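Local atomic coordinates of IAA acetyltransferase (Bacillus cereus ATCC 14579, PDB entry 1Y9K), a protein that probably transfers an acetyl group from acetyl-CoA to an amine, as a member of the GNAT family of N-acetyltransferases. Residues 17-22 and 46-51; 65-70 and 80-85. All coordinates share one frame; numbering follows the deposited sequence.

Contact 1 (17-22 and 46-51)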
loop_
_atom_site.group_PDB
_atom_site.type_symbol
_atom_site.label_atom_id
_atom_site.label_comp_id
_atom_site.label_asym_id
_atom_site.label_seq_id
_atom_site.Cartn_x
_atom_site.Cartn_y
_atom_site.Cartn_z
ATOM N N LYS A 17 5.607 -11.967 -3.251
ATOM C CA LYS A 17 5.529 -12.125 -1.788
ATOM C C LYS A 17 6.701 -11.423 -1.114
ATOM O O LYS A 17 6.543 -10.755 -0.094
ATOM C CB LYS A 17 5.553 -13.609 -1.414
ATOM C CG LYS A 17 4.206 -14.196 -1.035
ATOM C CD LYS A 17 4.298 -15.720 -0.940
ATOM C CE LYS A 17 3.170 -16.308 -0.084
ATOM N NZ LYS A 17 2.933 -17.743 -0.445
ATOM N N SER A 18 7.867 -11.598 -1.727
ATOM C CA SER A 18 9.120 -10.943 -1.391
ATOM C C SER A 18 8.974 -9.463 -1.056
ATOM O O SER A 18 9.285 -9.030 0.057
ATOM C CB SER A 18 10.091 -11.126 -2.572
ATOM O OG SER A 18 9.397 -11.279 -3.817
ATOM N N LEU A 19 8.478 -8.693 -2.017
ATOM C CA LEU A 19 8.329 -7.253 -1.852
ATOM C C LEU A 19 7.129 -6.875 -0.973
ATOM O O LEU A 19 7.173 -5.877 -0.246
ATOM C CB LEU A 19 8.221 -6.608 -3.229
ATOM C CG LEU A 19 8.753 -5.204 -3.459
ATOM C CD1 LEU A 19 10.182 -5.056 -2.969
ATOM C CD2 LEU A 19 8.672 -4.957 -4.941
ATOM N N LEU A 20 6.069 -7.682 -1.031
ATOM C CA LEU A 20 4.894 -7.488 -0.182
ATOM C C LEU A 20 5.203 -7.647 1.312
ATOM O O LEU A 20 4.555 -7.019 2.161
ATOM C CB LEU A 20 3.772 -8.444 -0.597
ATOM C CG LEU A 20 3.105 -8.136 -1.947
ATOM C CD1 LEU A 20 2.333 -9.340 -2.480
ATOM C CD2 LEU A 20 2.199 -6.913 -1.854
ATOM N N LEU A 21 6.193 -8.489 1.619
ATOM C CA LEU A 21 6.621 -8.756 2.990
ATOM C C LEU A 21 7.378 -7.577 3.583
ATOM O O LEU A 21 7.513 -7.455 4.793
ATOM C CB LEU A 21 7.466 -10.031 3.047
ATOM C CG LEU A 21 6.678 -11.342 3.129
ATOM C CD1 LEU A 21 7.535 -12.543 2.710
ATOM C CD2 LEU A 21 6.125 -11.534 4.532
ATOM N N LEU A 22 7.847 -6.697 2.713
ATOM C CA LEU A 22 8.515 -5.478 3.121
ATOM C C LEU A 22 7.525 -4.533 3.802
ATOM O O LEU A 22 7.854 -3.891 4.805
ATOM C CB LEU A 22 9.158 -4.826 1.899
ATOM C CG LEU A 22 10.191 -3.714 2.034
ATOM C CD1 LEU A 22 11.288 -4.048 3.041
ATOM C CD2 LEU A 22 10.777 -3.458 0.656
ATOM N N GLY A 46 15.435 -4.418 -15.177
ATOM C CA GLY A 46 15.308 -5.867 -15.328
ATOM C C GLY A 46 14.660 -6.629 -14.171
ATOM O O GLY A 46 14.811 -7.849 -14.085
ATOM N N SER A 47 13.934 -5.937 -13.287
ATOM C CA SER A 47 13.300 -6.613 -12.143
ATOM C C SER A 47 12.073 -5.893 -11.577
ATOM O O SER A 47 11.899 -4.692 -11.792
ATOM C CB SER A 47 14.328 -6.885 -11.032
ATOM O OG SER A 47 14.629 -5.702 -10.295
ATOM N N VAL A 48 11.224 -6.647 -10.878
ATOM C CA VAL A 48 10.109 -6.095 -10.098
ATOM C C VAL A 48 10.600 -5.381 -8.825
ATOM O O VAL A 48 11.159 -6.007 -7.919
ATOM C CB VAL A 48 9.078 -7.184 -9.730
ATOM C CG1 VAL A 48 8.021 -6.636 -8.744
ATOM C CG2 VAL A 48 8.415 -7.727 -10.990
ATOM N N ILE A 49 10.370 -4.072 -8.767
ATOM C CA ILE A 49 10.918 -3.216 -7.705
ATOM C C ILE A 49 9.848 -2.421 -6.910
ATOM O O ILE A 49 10.164 -1.683 -5.972
ATOM C CB ILE A 49 12.015 -2.258 -8.266
ATOM C CG1 ILE A 49 11.565 -1.569 -9.565
ATOM C CG2 ILE A 49 13.311 -3.017 -8.526
ATOM C CD1 ILE A 49 10.490 -0.512 -9.406
ATOM N N GLY A 50 8.589 -2.594 -7.294
ATOM C CA GLY A 50 7.465 -1.947 -6.643
ATOM C C GLY A 50 6.218 -2.800 -6.785
ATOM O O GLY A 50 6.119 -3.641 -7.687
ATOM N N VAL A 51 5.265 -2.598 -5.885
ATOM C CA VAL A 51 4.019 -3.334 -5.923
ATOM C C VAL A 51 2.947 -2.543 -5.184
ATOM O O VAL A 51 3.273 -1.684 -4.360
ATOM C CB VAL A 51 4.185 -4.766 -5.327
ATOM C CG1 VAL A 51 4.610 -4.722 -3.844
ATOM C CG2 VAL A 51 2.930 -5.608 -5.533
#
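L19 lays its CD2 methyl over the face of the I49–G50 peptide, 3.3 Å from G50 N and only a little farther from I49 C. That peptide belongs to a classic beta bulge, in which I49 and G50 together face A42 of the adjacent strand. Leucine suits the place because its branched end reaches bare backbone; an off-staggered first torsion (chi1 -149°) helps turn CD2 onto the bulge, where it also meets V48 CG1 at 4.2 Å. V51 gives the second point of contact. Its CG1 is held between backbone N and carbonyl carbon (chi1 62°), directed toward the helix, where it finds L20 CD2 at 3.8 Å and L19 CB at 4.1 Å. The side chains of L20 and V51 cross nearly at right angles, whereas L19 and V51 run past each other in opposite directions. L20 leaves the helix at its flank, but its CD2 bends in to reach both methyls of V51; I30 packs on it from helix 27-36. The first helix after strand 6-10 thus joins the bulged strand of the mixed GNAT sheet, the axes of 17-22 and 48-51 approaching to 8.5 Å. Since aliphatic carbons and peptide surface meet, shape fit and exclusion of water probably account for the packing.

Contact 2 (65-70 and 80-85); sequences MNIAVA and KKLLRH
I67 and L82 form the centre of the packing inside a beta-alpha-beta unit of the GNAT fold, in which strand 61-69 leads through a connecting loop into helix 78-92 and on to the parallel strand 97-103. The segments 65-69 and 80-85 run roughly antiparallel, at 147°, with axes 9.5 Å apart.

The contact is chiefly aliphatic. I67 carries CG1 anti to its own nitrogen (chi1 179°), and an extended second torsion sends CD1 straight at the helix. There this one methyl meets two consecutive residues: L82 CB lies 3.8 Å from I67 CD1, and L83 CD1 lies 3.7 Å from it. I67 and L82 slide alongside each other in opposite senses, while L83 crosses I67 at about a right angle, having swung its tip in from the flank of the helix. Isoleucine, branched at CB, has one arm a carbon longer than valine's, which suits this span; V69, two residues on and facing the same way, is shorter and offers CG2 to L82 alone. Y113 of helix 107-115 touches I67 and L83, and Y52 touches I67 and L82, so neighbouring elements pack against the same cluster.

Polar groups act around this core. H85, one turn beyond L82, bonds through ND1 to Y52 OH, tying the helix to strand 48-56. V69 O accepts a bond from the side chain of Q74, the first residue of a Q-x-x-G-x-G sequence that in GNAT enzymes binds the pyrophosphate of the cofactor.

Backbone also takes part. A68 turns its methyl away, and its carbonyl, bonded within the sheet to V51 N, is merely grazed by L82 CD1, which rests 3.8 Å from A68 O and 4.0 Å from V69 CG2.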
loop_
_atom_site.group_PDB
_atom_site.type_symbol
_atom_site.label_atom_id
_atom_site.label_comp_id
_atom_site.label_asym_id
_atom_site.label_seq_id
_atom_site.Cartn_x
_atom_site.Cartn_y
_atom_site.Cartn_z
HETATM N N MSE A 65 -4.117 -2.068 0.134
HETATM C CA MSE A 65 -3.875 -2.970 1.270
HETATM C C MSE A 65 -2.401 -3.165 1.543
HETATM O O MSE A 65 -1.998 -3.561 2.643
HETATM C CB MSE A 65 -4.518 -4.338 1.030
HETATM C CG MSE A 65 -6.051 -4.331 0.962
HETATM SE SE MSE A 65 -6.873 -3.534 2.359
HETATM C CE MSE A 65 -6.300 -4.520 3.727
ATOM N N ASN A 66 -1.603 -2.907 0.521
ATOM C CA ASN A 66 -0.166 -3.080 0.577
ATOM C C ASN A 66 0.414 -2.269 -0.553
ATOM O O ASN A 66 -0.100 -2.294 -1.670
ATOM C CB ASN A 66 0.209 -4.564 0.422
ATOM C CG ASN A 66 1.656 -4.855 0.796
ATOM O OD1 ASN A 66 2.580 -4.200 0.311
ATOM N ND2 ASN A 66 1.859 -5.865 1.632
ATOM N N ILE A 67 1.449 -1.505 -0.239
ATOM C CA ILE A 67 2.237 -0.796 -1.239
ATOM C C ILE A 67 3.702 -0.867 -0.788
ATOM O O ILE A 67 4.006 -0.629 0.377
ATOM C CB ILE A 67 1.722 0.654 -1.487
ATOM C CG1 ILE A 67 2.578 1.373 -2.531
ATOM C CG2 ILE A 67 1.614 1.449 -0.179
ATOM C CD1 ILE A 67 1.850 2.504 -3.234
ATOM N N ALA A 68 4.595 -1.244 -1.701
ATOM C CA ALA A 68 5.994 -1.483 -1.347
ATOM C C ALA A 68 6.904 -1.154 -2.502
ATOM O O ALA A 68 6.564 -1.411 -3.657
ATOM C CB ALA A 68 6.214 -2.946 -0.898
ATOM N N VAL A 69 8.057 -0.582 -2.160
ATOM C CA VAL A 69 9.121 -0.254 -3.093
ATOM C C VAL A 69 10.395 -0.917 -2.554
ATOM O O VAL A 69 10.591 -0.987 -1.335
ATOM C CB VAL A 69 9.296 1.287 -3.224
ATOM C CG1 VAL A 69 10.522 1.649 -4.072
ATOM C CG2 VAL A 69 8.031 1.928 -3.819
ATOM N N ALA A 70 11.234 -1.431 -3.455
ATOM C CA ALA A 70 12.504 -2.038 -3.079
ATOM C C ALA A 70 13.297 -1.053 -2.235
ATOM O O ALA A 70 13.340 0.138 -2.553
ATOM C CB ALA A 70 13.300 -2.468 -4.327
ATOM N N LYS A 80 5.323 7.565 -5.257
ATOM C CA LYS A 80 4.565 8.545 -6.044
ATOM C C LYS A 80 3.883 7.923 -7.263
ATOM O O LYS A 80 2.667 8.057 -7.432
ATOM C CB LYS A 80 5.506 9.648 -6.524
ATOM C CG LYS A 80 5.445 10.955 -5.770
ATOM C CD LYS A 80 4.918 12.083 -6.665
ATOM C CE LYS A 80 3.394 12.040 -6.832
ATOM N NZ LYS A 80 2.923 12.921 -7.956
ATOM N N LYS A 81 4.673 7.246 -8.102
ATOM C CA LYS A 81 4.189 6.630 -9.343
ATOM C C LYS A 81 3.164 5.516 -9.139
ATOM O O LYS A 81 2.150 5.486 -9.833
ATOM C CB LYS A 81 5.365 6.121 -10.180
ATOM C CG LYS A 81 5.990 7.189 -11.060
ATOM C CD LYS A 81 7.467 6.935 -11.321
ATOM C CE LYS A 81 8.047 8.016 -12.229
ATOM N NZ LYS A 81 9.440 8.385 -11.831
ATOM N N LEU A 82 3.430 4.607 -8.199
ATOM C CA LEU A 82 2.502 3.519 -7.877
ATOM C C LEU A 82 1.170 4.052 -7.360
ATOM O O LEU A 82 0.106 3.483 -7.632
ATOM C CB LEU A 82 3.108 2.573 -6.836
ATOM C CG LEU A 82 4.183 1.567 -7.265
ATOM C CD1 LEU A 82 4.871 0.972 -6.026
ATOM C CD2 LEU A 82 3.622 0.463 -8.181
ATOM N N LEU A 83 1.254 5.154 -6.618
ATOM C CA LEU A 83 0.108 5.781 -5.981
ATOM C C LEU A 83 -0.783 6.447 -7.027
ATOM O O LEU A 83 -1.991 6.202 -7.047
ATOM C CB LEU A 83 0.602 6.797 -4.948
ATOM C CG LEU A 83 0.005 6.850 -3.546
ATOM C CD1 LEU A 83 -0.305 5.466 -2.959
ATOM C CD2 LEU A 83 0.967 7.608 -2.653
ATOM N N ARG A 84 -0.187 7.284 -7.884
ATOM C CA ARG A 84 -0.868 7.832 -9.062
ATOM C C ARG A 84 -1.609 6.723 -9.823
ATOM O O ARG A 84 -2.783 6.886 -10.169
ATOM C CB ARG A 84 0.122 8.534 -10.014
ATOM C CG ARG A 84 0.741 9.856 -9.503
ATOM C CD ARG A 84 1.272 10.739 -10.667
ATOM N NE ARG A 84 2.632 10.400 -11.130
ATOM C CZ ARG A 84 2.927 9.515 -12.091
ATOM N NH1 ARG A 84 4.195 9.302 -12.432
ATOM N NH2 ARG A 84 1.971 8.832 -12.716
ATOM N N HIS A 85 -0.924 5.597 -10.050
ATOM C CA HIS A 85 -1.482 4.452 -10.789
ATOM C C HIS A 85 -2.643 3.772 -10.060
ATOM O O HIS A 85 -3.629 3.383 -10.698
ATOM C CB HIS A 85 -0.386 3.430 -11.108
ATOM C CG HIS A 85 -0.773 2.404 -12.133
ATOM N ND1 HIS A 85 -1.666 1.385 -11.874
ATOM C CD2 HIS A 85 -0.346 2.211 -13.404
ATOM C CE1 HIS A 85 -1.786 0.621 -12.945
ATOM N NE2 HIS A 85 -0.994 1.098 -13.887
#

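Strands 48-56 and 61-69, neighbours in one sheet, join the two contacts, whose centres lie 11 Å apart. Probable backbone hydrogen bonds link them directly: A70 N to I49 O at 2.7 Å and V51 N to A68 O at 2.8 Å. Contact 1 places helix 17-23 on one face of the sheet and contact 2 places helix 78-92 on the other; alternation along 65-70 serves both, since A68 CB packs 3.2 Å from L19 O while I67 and V69 face contact 2. N66 also reaches across, bonding L20 O through ND2. In GNAT relatives acetyl-CoA binds beside the equivalent of strand 61-69 and the start of the following helix, so contact 2 probably lies nearer that site.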